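PDB 6M7L: putative non-ribosomal peptide synthetase from Actinomadura parvosata subsp. kistnae, which probably acts as a non-catalytic condensation-type domain of a non-ribosomal peptide synthetase, possibly recruiting partner enzymes to the peptide assembly line. Local coordinates for residues V249-P254 / L412-H417; L280-S285 / S466-P471; S316-L321 / A375-E380; G429-A434 / A445-L450. All coordinates share one frame; numbering follows the deposited sequence.

Interaction 1 of 4, residues V249-P254 / L412-H417; sequences VPLRLP and LKLLDH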
loop_
_atom_site.group_PDB
_atom_site.type_symbol
_atom_site.label_atom_id
_atom_site.label_comp_id
_atom_site.label_asym_id
_atom_site.label_seq_id
_atom_site.Cartn_x
_atom_site.Cartn_y
_atom_site.Cartn_z
ATOM N N VAL A 249 0.965 -7.737 25.581
ATOM C CA VAL A 249 2.321 -7.579 26.093
ATOM C C VAL A 249 3.281 -7.856 24.943
ATOM O O VAL A 249 2.968 -8.665 24.056
ATOM C CB VAL A 249 2.584 -8.504 27.291
ATOM C CG1 VAL A 249 1.650 -8.156 28.442
ATOM C CG2 VAL A 249 2.426 -9.962 26.889
ATOM N N PRO A 250 4.439 -7.205 24.897
ATOM C CA PRO A 250 5.379 -7.459 23.804
ATOM C C PRO A 250 6.049 -8.816 23.949
ATOM O O PRO A 250 6.160 -9.378 25.041
ATOM C CB PRO A 250 6.393 -6.319 23.938
ATOM C CG PRO A 250 6.343 -5.953 25.384
ATOM C CD PRO A 250 4.918 -6.153 25.809
ATOM N N LEU A 251 6.493 -9.348 22.812
ATOM C CA LEU A 251 7.228 -10.611 22.774
ATOM C C LEU A 251 8.317 -10.489 21.718
ATOM O O LEU A 251 8.017 -10.379 20.525
ATOM C CB LEU A 251 6.301 -11.792 22.477
ATOM C CG LEU A 251 6.917 -13.185 22.631
ATOM C CD1 LEU A 251 5.933 -14.140 23.287
ATOM C CD2 LEU A 251 7.375 -13.737 21.291
ATOM N N ARG A 252 9.573 -10.507 22.155
ATOM C CA ARG A 252 10.720 -10.394 21.267
ATOM C C ARG A 252 11.610 -11.620 21.410
ATOM O O ARG A 252 11.872 -12.085 22.523
ATOM C CB ARG A 252 11.530 -9.126 21.560
ATOM C CG ARG A 252 11.043 -7.891 20.818
ATOM C CD ARG A 252 12.060 -6.758 20.899
ATOM N NE ARG A 252 12.054 -5.931 19.694
ATOM C CZ ARG A 252 11.429 -4.763 19.585
ATOM N NH1 ARG A 252 10.754 -4.270 20.615
ATOM N NH2 ARG A 252 11.481 -4.085 18.445
ATOM N N LEU A 253 12.068 -12.138 20.274
ATOM C CA LEU A 253 13.030 -13.230 20.228
ATOM C C LEU A 253 14.247 -12.758 19.445
ATOM O O LEU A 253 14.099 -12.309 18.295
ATOM C CB LEU A 253 12.420 -14.472 19.575
ATOM C CG LEU A 253 13.278 -15.740 19.575
ATOM C CD1 LEU A 253 13.332 -16.361 20.962
ATOM C CD2 LEU A 253 12.761 -16.739 18.556
ATOM N N PRO A 254 15.453 -12.820 20.009
ATOM C CA PRO A 254 16.634 -12.362 19.270
ATOM C C PRO A 254 16.887 -13.213 18.033
ATOM O O PRO A 254 16.378 -14.327 17.893
ATOM C CB PRO A 254 17.771 -12.502 20.290
ATOM C CG PRO A 254 17.273 -13.511 21.279
ATOM C CD PRO A 254 15.791 -13.303 21.359
ATOM N N LEU A 412 -1.316 -14.643 19.629
ATOM C CA LEU A 412 0.099 -14.357 19.432
ATOM C C LEU A 412 0.311 -13.890 17.995
ATOM O O LEU A 412 0.170 -14.673 17.051
ATOM C CB LEU A 412 0.940 -15.589 19.747
ATOM C CG LEU A 412 2.446 -15.434 19.540
ATOM C CD1 LEU A 412 2.996 -14.280 20.368
ATOM C CD2 LEU A 412 3.151 -16.732 19.884
ATOM N N LYS A 413 0.648 -12.614 17.833
ATOM C CA LYS A 413 0.898 -12.008 16.532
ATOM C C LYS A 413 2.371 -11.635 16.448
ATOM O O LYS A 413 2.842 -10.794 17.220
ATOM C CB LYS A 413 0.021 -10.772 16.332
ATOM C CG LYS A 413 -1.468 -11.026 16.484
ATOM C CD LYS A 413 -2.210 -9.728 16.777
ATOM C CE LYS A 413 -3.696 -9.864 16.501
ATOM N NZ LYS A 413 -4.475 -8.694 16.990
ATOM N N LEU A 414 3.096 -12.252 15.518
ATOM C CA LEU A 414 4.538 -12.077 15.425
ATOM C C LEU A 414 4.943 -11.657 14.019
ATOM O O LEU A 414 4.350 -12.095 13.029
ATOM C CB LEU A 414 5.273 -13.363 15.815
ATOM C CG LEU A 414 5.125 -13.762 17.282
ATOM C CD1 LEU A 414 5.671 -15.157 17.524
ATOM C CD2 LEU A 414 5.827 -12.749 18.166
ATOM N N LEU A 415 5.957 -10.799 13.947
ATOM C CA LEU A 415 6.561 -10.385 12.688
ATOM C C LEU A 415 7.835 -11.184 12.454
ATOM O O LEU A 415 8.723 -11.216 13.314
ATOM C CB LEU A 415 6.870 -8.888 12.690
ATOM C CG LEU A 415 5.721 -7.940 12.348
ATOM C CD1 LEU A 415 6.119 -6.504 12.643
ATOM C CD2 LEU A 415 5.325 -8.096 10.888
ATOM N N ASP A 416 7.921 -11.826 11.288
ATOM C CA ASP A 416 9.068 -12.657 10.928
ATOM C C ASP A 416 10.057 -11.798 10.141
ATOM O O ASP A 416 10.080 -11.783 8.908
ATOM C CB ASP A 416 8.607 -13.876 10.138
ATOM C CG ASP A 416 9.722 -14.864 9.876
ATOM O OD1 ASP A 416 10.815 -14.706 10.456
ATOM O OD2 ASP A 416 9.503 -15.806 9.082
ATOM N N HIS A 417 10.884 -11.063 10.881
ATOM C CA HIS A 417 11.863 -10.179 10.260
ATOM C C HIS A 417 12.962 -10.980 9.574
ATOM O O HIS A 417 13.452 -11.981 10.108
ATOM C CB HIS A 417 12.478 -9.245 11.302
ATOM C CG HIS A 417 11.553 -8.164 11.770
ATOM N ND1 HIS A 417 10.696 -7.499 10.920
ATOM C CD2 HIS A 417 11.353 -7.632 12.998
ATOM C CE1 HIS A 417 10.008 -6.603 11.605
ATOM N NE2 HIS A 417 10.388 -6.664 12.868
#
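Leu251 meets Leu412 and Leu414 with the two branches of its side chain, one branch for each partner. Its CD1 lies 4.1 Å from CD1 of Leu412, and its CD2 lies 3.6 Å from CD2 of Leu414. The contact is therefore methyl against methyl throughout, and no hydrogen bond joins the segments. Leu251 points its CB at the other segment. Its CG stands anti to the backbone N (chi1 -171°), which helps send CD1 toward Leu412 and CD2 toward Leu414. Leu412 and Leu414 are two residues apart on one strand and lie on the same face of it. Leu414 has CG anti to its carbonyl carbon (chi1 -66°), and only its CD2 branch makes the contact. That same CD2 also lies 4.0 Å from the carbonyl O of Leu251. The side chains of Leu251 and Leu412 cross at about a right angle, while Leu251 and Leu414 meet at an oblique angle. The backbones stay apart, with 8.0 Å between the CA atoms of Leu251 and Leu414. The strands are not direct neighbours. Strand 424-434 runs between 246-253 and 410-418, antiparallel to both, and its Gly429 bonds to the backbone of Leu251. Helix 440-459 packs on this face, with Val451 against Leu251 and Leu450 against Leu412. Helix 272-288 adds Val276, which touches Leu412 and Leu414.

Interaction 2 of 4, residues L280-S285 / S466-P471; sequences LAMLLS and SQVDVP
Met282 is the first residue of helix segment 280-285 to touch the loop 466-471, and it does so with its terminal methyl. Its CE lies 3.6 Å from CG2 of Val468 and 4.2 Å from CB of the same valine. The chain leaves the helix with CG anti to the carbonyl carbon and stays extended through chi2. It then bends at chi3 (70°), which turns CE onto the valine. The two side chains meet at a slant. Leu283 comes next and reaches Val470. Its CG is anti to the backbone N (chi1 -179°), and the CD1 branch makes the contact. CD1 is 3.8 Å from CG1 of Val470 and equally 3.8 Å from CG2, so one leucine methyl faces the fork of the valine. These side chains cross at about a right angle. Met282 also touches Phe331 and Ile334 of helix 331-346, and Leu283 touches Leu446, Leu450 and Leu453 of helix 440-459. The loop has anchors of its own: Ser466 N bonds to OD1 of Asp328, and Asp469 N bonds to OE1 of Gln456. Val468 and Val470 alternate with Asp469, so the valines face the helix and the aspartate is exposed. This is plain apolar packing of the last modelled loop, after helix 440-459, across a second helix. It belongs to the C-terminal lobe of the condensation fold, which is built from two lobes related to chloramphenicol acetyltransferase.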
loop_
_atom_site.group_PDB
_atom_site.type_symbol
_atom_site.label_atom_id
_atom_site.label_comp_id
_atom_site.label_asym_id
_atom_site.label_seq_id
_atom_site.Cartn_x
_atom_site.Cartn_y
_atom_site.Cartn_z
ATOM N N LEU A 280 4.601 -23.156 20.726
ATOM C CA LEU A 280 3.405 -22.777 21.470
ATOM C C LEU A 280 2.600 -24.003 21.881
ATOM O O LEU A 280 2.050 -24.053 22.988
ATOM C CB LEU A 280 2.553 -21.825 20.627
ATOM C CG LEU A 280 1.369 -21.113 21.285
ATOM C CD1 LEU A 280 1.834 -20.241 22.440
ATOM C CD2 LEU A 280 0.623 -20.284 20.254
ATOM N N ALA A 281 2.531 -25.009 21.005
ATOM C CA ALA A 281 1.807 -26.232 21.330
ATOM C C ALA A 281 2.444 -26.967 22.503
ATOM O O ALA A 281 1.740 -27.618 23.283
ATOM C CB ALA A 281 1.741 -27.140 20.103
ATOM N N MET A 282 3.768 -26.882 22.641
ATOM C CA MET A 282 4.425 -27.477 23.799
ATOM C C MET A 282 4.107 -26.697 25.067
ATOM O O MET A 282 3.808 -27.290 26.110
ATOM C CB MET A 282 5.937 -27.536 23.577
ATOM C CG MET A 282 6.350 -28.317 22.343
ATOM S SD MET A 282 8.135 -28.382 22.092
ATOM C CE MET A 282 8.632 -29.443 23.443
ATOM N N LEU A 283 4.161 -25.365 24.991
ATOM C CA LEU A 283 3.907 -24.536 26.165
ATOM C C LEU A 283 2.495 -24.748 26.692
ATOM O O LEU A 283 2.293 -24.973 27.890
ATOM C CB LEU A 283 4.140 -23.065 25.823
ATOM C CG LEU A 283 3.943 -22.074 26.968
ATOM C CD1 LEU A 283 4.996 -22.282 28.043
ATOM C CD2 LEU A 283 3.983 -20.654 26.442
ATOM N N LEU A 284 1.498 -24.673 25.807
ATOM C CA LEU A 284 0.120 -24.886 26.234
ATOM C C LEU A 284 -0.095 -26.306 26.734
ATOM O O LEU A 284 -0.886 -26.524 27.659
ATOM C CB LEU A 284 -0.839 -24.579 25.087
ATOM C CG LEU A 284 -0.827 -23.143 24.564
ATOM C CD1 LEU A 284 -1.938 -22.943 23.546
ATOM C CD2 LEU A 284 -0.956 -22.154 25.712
ATOM N N SER A 285 0.595 -27.280 26.139
ATOM C CA SER A 285 0.454 -28.664 26.577
ATOM C C SER A 285 0.886 -28.830 28.027
ATOM O O SER A 285 0.221 -29.521 28.806
ATOM C CB SER A 285 1.269 -29.586 25.672
ATOM O OG SER A 285 1.113 -30.944 26.045
ATOM N N SER A 466 8.266 -33.693 27.513
ATOM C CA SER A 466 8.275 -33.798 28.969
ATOM C C SER A 466 9.454 -33.056 29.588
ATOM O O SER A 466 9.303 -32.412 30.631
ATOM C CB SER A 466 8.307 -35.266 29.387
ATOM O OG SER A 466 9.520 -35.880 28.988
ATOM N N GLN A 467 10.631 -33.138 28.970
ATOM C CA GLN A 467 11.849 -32.565 29.526
ATOM C C GLN A 467 12.046 -31.100 29.146
ATOM O O GLN A 467 13.182 -30.612 29.159
ATOM C CB GLN A 467 13.063 -33.390 29.089
ATOM C CG GLN A 467 13.182 -33.575 27.585
ATOM C CD GLN A 467 14.443 -34.317 27.185
ATOM O OE1 GLN A 467 14.923 -34.185 26.058
ATOM N NE2 GLN A 467 14.987 -35.102 28.108
ATOM N N VAL A 468 10.976 -30.392 28.825
ATOM C CA VAL A 468 11.061 -28.990 28.435
ATOM C C VAL A 468 10.842 -28.118 29.664
ATOM O O VAL A 468 10.133 -28.494 30.604
ATOM C CB VAL A 468 10.058 -28.686 27.301
ATOM C CG1 VAL A 468 9.053 -27.617 27.709
ATOM C CG2 VAL A 468 10.806 -28.290 26.040
ATOM N N ASP A 469 11.471 -26.943 29.667
ATOM C CA ASP A 469 11.532 -26.086 30.852
ATOM C C ASP A 469 10.336 -25.137 30.853
ATOM O O ASP A 469 10.350 -24.100 30.184
ATOM C CB ASP A 469 12.851 -25.322 30.879
ATOM C CG ASP A 469 13.190 -24.780 32.253
ATOM O OD1 ASP A 469 12.262 -24.414 33.004
ATOM O OD2 ASP A 469 14.394 -24.718 32.582
ATOM N N VAL A 470 9.300 -25.489 31.612
ATOM C CA VAL A 470 8.147 -24.615 31.826
ATOM C C VAL A 470 7.783 -24.635 33.307
ATOM O O VAL A 470 7.061 -25.540 33.753
ATOM C CB VAL A 470 6.944 -25.032 30.964
ATOM C CG1 VAL A 470 5.746 -24.137 31.259
ATOM C CG2 VAL A 470 7.288 -24.972 29.484
ATOM N N PRO A 471 8.268 -23.679 34.111
ATOM C CA PRO A 471 7.892 -23.601 35.527
ATOM C C PRO A 471 6.485 -23.043 35.725
ATOM O O PRO A 471 5.572 -23.808 36.038
ATOM C CB PRO A 471 8.941 -22.653 36.123
ATOM C CG PRO A 471 10.038 -22.577 35.102
ATOM C CD PRO A 471 9.357 -22.745 33.785
#

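Interaction 3 of 4, residues S316-L321 / A375-E380; sequences SRWLAL and ALQLDE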
loop_
_atom_site.group_PDB
_atom_site.type_symbol
_atom_site.label_atom_id
_atom_site.label_comp_id
_atom_site.label_asym_id
_atom_site.label_seq_id
_atom_site.Cartn_x
_atom_site.Cartn_y
_atom_site.Cartn_z
ATOM N N SER A 316 -12.957 -12.816 6.787
ATOM C CA SER A 316 -12.059 -13.531 7.683
ATOM C C SER A 316 -12.389 -15.016 7.692
ATOM O O SER A 316 -13.538 -15.409 7.913
ATOM C CB SER A 316 -12.158 -12.966 9.103
ATOM O OG SER A 316 -11.635 -11.652 9.180
ATOM N N ARG A 317 -11.379 -15.836 7.432
ATOM C CA ARG A 317 -11.482 -17.280 7.561
ATOM C C ARG A 317 -10.598 -17.728 8.715
ATOM O O ARG A 317 -9.446 -17.294 8.825
ATOM C CB ARG A 317 -11.067 -17.988 6.270
ATOM C CG ARG A 317 -12.019 -17.783 5.104
ATOM C CD ARG A 317 -11.382 -18.277 3.819
ATOM N NE ARG A 317 -10.144 -17.559 3.538
ATOM C CZ ARG A 317 -9.165 -18.026 2.770
ATOM N NH1 ARG A 317 -9.272 -19.222 2.207
ATOM N NH2 ARG A 317 -8.074 -17.299 2.572
ATOM N N TRP A 318 -11.141 -18.577 9.578
ATOM C CA TRP A 318 -10.406 -19.119 10.707
ATOM C C TRP A 318 -10.127 -20.596 10.471
ATOM O O TRP A 318 -10.958 -21.312 9.906
ATOM C CB TRP A 318 -11.177 -18.917 12.013
ATOM C CG TRP A 318 -11.103 -17.506 12.510
ATOM C CD1 TRP A 318 -11.962 -16.487 12.221
ATOM C CD2 TRP A 318 -10.101 -16.953 13.373
ATOM N NE1 TRP A 318 -11.563 -15.335 12.855
ATOM C CE2 TRP A 318 -10.423 -15.595 13.570
ATOM C CE3 TRP A 318 -8.967 -17.475 14.002
ATOM C CZ2 TRP A 318 -9.652 -14.754 14.370
ATOM C CZ3 TRP A 318 -8.201 -16.638 14.796
ATOM C CH2 TRP A 318 -8.547 -15.293 14.971
ATOM N N LEU A 319 -8.950 -21.044 10.900
ATOM C CA LEU A 319 -8.486 -22.398 10.631
ATOM C C LEU A 319 -7.984 -23.020 11.925
ATOM O O LEU A 319 -7.020 -22.528 12.519
ATOM C CB LEU A 319 -7.381 -22.394 9.571
ATOM C CG LEU A 319 -7.248 -23.659 8.725
ATOM C CD1 LEU A 319 -8.533 -23.893 7.945
ATOM C CD2 LEU A 319 -6.053 -23.553 7.789
ATOM N N ALA A 320 -8.636 -24.095 12.358
ATOM C CA ALA A 320 -8.156 -24.859 13.500
ATOM C C ALA A 320 -6.973 -25.721 13.081
ATOM O O ALA A 320 -6.946 -26.265 11.972
ATOM C CB ALA A 320 -9.273 -25.735 14.069
ATOM N N LEU A 321 -5.990 -25.843 13.970
ATOM C CA LEU A 321 -4.768 -26.603 13.703
ATOM C C LEU A 321 -4.512 -27.579 14.844
ATOM O O LEU A 321 -3.528 -27.448 15.582
ATOM C CB LEU A 321 -3.578 -25.662 13.508
ATOM C CG LEU A 321 -3.771 -24.522 12.503
ATOM C CD1 LEU A 321 -2.561 -23.605 12.484
ATOM C CD2 LEU A 321 -4.058 -25.071 11.114
ATOM N N ALA A 375 -4.746 -18.324 19.299
ATOM C CA ALA A 375 -4.518 -18.165 17.873
ATOM C C ALA A 375 -3.134 -17.580 17.641
ATOM O O ALA A 375 -2.584 -16.877 18.494
ATOM C CB ALA A 375 -5.587 -17.280 17.222
ATOM N N LEU A 376 -2.572 -17.881 16.473
ATOM C CA LEU A 376 -1.214 -17.481 16.132
ATOM C C LEU A 376 -1.198 -16.838 14.755
ATOM O O LEU A 376 -1.723 -17.409 13.792
ATOM C CB LEU A 376 -0.266 -18.683 16.166
ATOM C CG LEU A 376 1.123 -18.492 15.554
ATOM C CD1 LEU A 376 1.890 -17.387 16.267
ATOM C CD2 LEU A 376 1.900 -19.799 15.584
ATOM N N GLN A 377 -0.599 -15.653 14.666
ATOM C CA GLN A 377 -0.325 -14.996 13.396
ATOM C C GLN A 377 1.176 -14.785 13.273
ATOM O O GLN A 377 1.801 -14.204 14.167
ATOM C CB GLN A 377 -1.051 -13.652 13.276
ATOM C CG GLN A 377 -2.518 -13.677 13.653
ATOM C CD GLN A 377 -3.315 -14.741 12.919
ATOM O OE1 GLN A 377 -4.160 -15.413 13.511
ATOM N NE2 GLN A 377 -3.062 -14.889 11.622
ATOM N N LEU A 378 1.751 -15.263 12.175
ATOM C CA LEU A 378 3.161 -15.053 11.865
ATOM C C LEU A 378 3.234 -14.401 10.492
ATOM O O LEU A 378 2.937 -15.042 9.478
ATOM C CB LEU A 378 3.941 -16.368 11.906
ATOM C CG LEU A 378 5.464 -16.250 11.839
ATOM C CD1 LEU A 378 6.116 -17.231 12.798
ATOM C CD2 LEU A 378 5.965 -16.478 10.422
ATOM N N ASP A 379 3.622 -13.132 10.462
ATOM C CA ASP A 379 3.620 -12.338 9.244
ATOM C C ASP A 379 5.040 -11.972 8.838
ATOM O O ASP A 379 5.881 -11.662 9.689
ATOM C CB ASP A 379 2.797 -11.062 9.429
ATOM C CG ASP A 379 1.371 -11.346 9.844
ATOM O OD1 ASP A 379 0.794 -12.336 9.348
ATOM O OD2 ASP A 379 0.829 -10.581 10.670
ATOM N N GLU A 380 5.301 -12.016 7.538
ATOM C CA GLU A 380 6.508 -11.417 6.998
ATOM C C GLU A 380 6.343 -9.903 6.974
ATOM O O GLU A 380 5.230 -9.383 6.858
ATOM C CB GLU A 380 6.791 -11.939 5.587
ATOM C CG GLU A 380 6.297 -13.358 5.312
ATOM C CD GLU A 380 7.124 -14.426 6.005
ATOM O OE1 GLU A 380 6.625 -15.035 6.978
ATOM O OE2 GLU A 380 8.274 -14.660 5.574
#
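The indole of Trp318 meets Ala375 at its edge. CB of Ala375 lies in the ring plane, 3.6 Å from CZ3 on the six-membered ring. Gln377 approaches the same corner from an oblique direction, with its OE1 at 4.4 Å from CZ3. The ring of Trp411 also meets Trp318, their planes turned by about 45°, and the side chain of Trp318 touches Arg298. The indole is carried out from its strand with CG anti to the carbonyl carbon (chi1 -76°). A chi2 of 90° turns it across the CA-CB-CG plane and brings CZ3 to the alanine methyl. Ala375 points its CB at strand 317-324. Gln377 is folded at both chi1 and chi2. Two sheets come together here. Strand 317-324 pairs with 292-299, and 374-380 is an edge strand of the four-stranded sheet. Ser316 touches Asp154, which by sequence probably matches the aspartate of the HHxxxDG motif of condensation domains. The motif is degenerate here, an HRxxxDE form, consistent with a domain that is probably not a standard condensation catalyst. Chemically, the direct contact is one methyl against one aromatic edge, which is non-directional and has no hydrogen bond across it. Two outside donors, NE1 of Trp411 and N of Arg298, satisfy OE1 of Gln377 and position that side-chain amide beside the ring.

Interaction 4 of 4, residues G429-A434 / A445-L450; sequences GSLVYA and ALAQRL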
loop_
_atom_site.group_PDB
_atom_site.type_symbol
_atom_site.label_atom_id
_atom_site.label_comp_id
_atom_site.label_asym_id
_atom_site.label_seq_id
_atom_site.Cartn_x
_atom_site.Cartn_y
_atom_site.Cartn_z
ATOM N N GLY A 429 6.802 -9.158 18.083
ATOM C CA GLY A 429 5.355 -9.111 18.036
ATOM C C GLY A 429 4.751 -8.843 19.395
ATOM O O GLY A 429 5.397 -8.286 20.285
ATOM N N SER A 430 3.495 -9.254 19.545
ATOM C CA SER A 430 2.727 -8.988 20.751
ATOM C C SER A 430 1.899 -10.208 21.118
ATOM O O SER A 430 1.336 -10.874 20.244
ATOM C CB SER A 430 1.803 -7.778 20.567
ATOM O OG SER A 430 2.547 -6.594 20.332
ATOM N N LEU A 431 1.832 -10.495 22.416
ATOM C CA LEU A 431 0.921 -11.507 22.945
ATOM C C LEU A 431 -0.347 -10.790 23.392
ATOM O O LEU A 431 -0.382 -10.172 24.458
ATOM C CB LEU A 431 1.560 -12.279 24.094
ATOM C CG LEU A 431 0.620 -13.262 24.794
ATOM C CD1 LEU A 431 0.116 -14.308 23.809
ATOM C CD2 LEU A 431 1.299 -13.921 25.984
ATOM N N VAL A 432 -1.384 -10.853 22.565
ATOM C CA VAL A 432 -2.665 -10.238 22.894
ATOM C C VAL A 432 -3.446 -11.199 23.779
ATOM O O VAL A 432 -3.710 -12.340 23.391
ATOM C CB VAL A 432 -3.452 -9.886 21.624
ATOM C CG1 VAL A 432 -4.748 -9.178 21.988
ATOM C CG2 VAL A 432 -2.597 -9.027 20.699
ATOM N N TYR A 433 -3.813 -10.739 24.973
ATOM C CA TYR A 433 -4.444 -11.585 25.976
ATOM C C TYR A 433 -5.830 -11.059 26.322
ATOM O O TYR A 433 -6.100 -9.857 26.231
ATOM C CB TYR A 433 -3.592 -11.661 27.252
ATOM C CG TYR A 433 -3.491 -10.345 27.988
ATOM C CD1 TYR A 433 -2.523 -9.409 27.646
ATOM C CD2 TYR A 433 -4.367 -10.035 29.020
ATOM C CE1 TYR A 433 -2.428 -8.203 28.314
ATOM C CE2 TYR A 433 -4.283 -8.831 29.691
ATOM C CZ TYR A 433 -3.314 -7.919 29.333
ATOM O OH TYR A 433 -3.229 -6.722 29.999
ATOM N N ALA A 434 -6.705 -11.974 26.730
ATOM C CA ALA A 434 -8.047 -11.612 27.165
ATOM C C ALA A 434 -8.017 -11.157 28.618
ATOM O O ALA A 434 -7.472 -11.850 29.482
ATOM C CB ALA A 434 -8.998 -12.796 27.000
ATOM N N ALA A 445 4.400 -13.003 32.217
ATOM C CA ALA A 445 4.931 -14.301 32.620
ATOM C C ALA A 445 4.753 -15.331 31.514
ATOM O O ALA A 445 5.616 -16.192 31.310
ATOM C CB ALA A 445 4.252 -14.771 33.906
ATOM N N LEU A 446 3.639 -15.255 30.786
ATOM C CA LEU A 446 3.413 -16.174 29.676
ATOM C C LEU A 446 4.346 -15.866 28.511
ATOM O O LEU A 446 4.971 -16.774 27.947
ATOM C CB LEU A 446 1.953 -16.102 29.234
ATOM C CG LEU A 446 1.210 -17.433 29.264
ATOM C CD1 LEU A 446 -0.227 -17.247 28.821
ATOM C CD2 LEU A 446 1.920 -18.446 28.388
ATOM N N ALA A 447 4.451 -14.589 28.135
ATOM C CA ALA A 447 5.345 -14.201 27.050
ATOM C C ALA A 447 6.781 -14.609 27.354
ATOM O O ALA A 447 7.465 -15.197 26.508
ATOM C CB ALA A 447 5.251 -12.695 26.807
ATOM N N GLN A 448 7.252 -14.312 28.566
ATOM C CA GLN A 448 8.601 -14.709 28.955
ATOM C C GLN A 448 8.749 -16.225 28.961
ATOM O O GLN A 448 9.804 -16.755 28.589
ATOM C CB GLN A 448 8.940 -14.117 30.324
ATOM C CG GLN A 448 10.245 -14.604 30.926
ATOM C CD GLN A 448 10.049 -15.775 31.869
ATOM O OE1 GLN A 448 9.110 -15.794 32.665
ATOM N NE2 GLN A 448 10.934 -16.762 31.779
ATOM N N ARG A 449 7.697 -16.942 29.365
ATOM C CA ARG A 449 7.754 -18.400 29.387
ATOM C C ARG A 449 7.868 -18.970 27.979
ATOM O O ARG A 449 8.554 -19.977 27.764
ATOM C CB ARG A 449 6.521 -18.961 30.095
ATOM C CG ARG A 449 6.748 -20.294 30.788
ATOM C CD ARG A 449 6.595 -20.163 32.300
ATOM N NE ARG A 449 5.200 -20.008 32.706
ATOM C CZ ARG A 449 4.808 -19.735 33.948
ATOM N NH1 ARG A 449 3.517 -19.614 34.227
ATOM N NH2 ARG A 449 5.708 -19.579 34.909
ATOM N N LEU A 450 7.204 -18.342 27.005
ATOM C CA LEU A 450 7.284 -18.820 25.629
ATOM C C LEU A 450 8.623 -18.471 24.991
ATOM O O LEU A 450 9.188 -19.282 24.249
ATOM C CB LEU A 450 6.139 -18.238 24.800
ATOM C CG LEU A 450 6.121 -18.681 23.336
ATOM C CD1 LEU A 450 5.744 -20.150 23.211
ATOM C CD2 LEU A 450 5.181 -17.813 22.533
#
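Leu431 touches Leu446 and Ala447 through a single methyl, CD2. Apolar packing accounts for the whole contact. CD2 lies 4.0 Å from CB of Leu446 and 4.2 Å from CB of Ala447. It also comes 3.9 Å from the backbone N of Ala447, so the methyl rests against the helix backbone as well as its side chains. Leu431 points its CB at the helix and has CG anti to its own N (chi1 174°), which carries CD2 outward to that surface. Its side chain crosses that of Leu446 at about a right angle. Ala447 has only a CB to place between strand and helix. The CA atoms of Leu431 and Ala447 are accordingly just 6.6 Å apart.

Hydrogen bonding serves each element separately. In the helix, Arg449 N donates to Ala445 O at 2.9 Å, and Leu450 N donates to Leu446 O in the same way. The strand is bonded on both flanks: Leu431 pairs with Val249 of strand 246-253, and Ser430 pairs with Lys413 of strand 410-418.

Further apolar residues surround the site. Leu410 touches both Leu431 and Leu446, Phe438 touches Leu446, and Leu251 touches Ala447. The three residues of the contact are buried, and no hydrogen bond crosses between the segments. The helix is thus joined to the sheet here by shape and exclusion of water, while backbone bonds keep strand and helix in form.

Overall arrangement
All four contacts belong to the C-terminal part of the condensation domain. Interactions 1, 3 and 4 reach one four-stranded sheet, ordered 246-253, 424-434, 410-418, 374-380. Interactions 1 and 4 are close, with centres 9 Å apart. Interaction 3 is at the far edge strand, its centre 15 Å from that of interaction 1. Interaction 2 is where helix 272-288 meets the loop after helix 440-459, and it touches interaction 4 through Leu283, with centres 14 Å apart. Along the chain, interaction 3 is nested inside interaction 1, interaction 4 follows, and the segments of 1 and 2 alternate. Helices 272-288 and 440-459 thus link the sheet to the last modelled loop, tying distant sequence into one lobe.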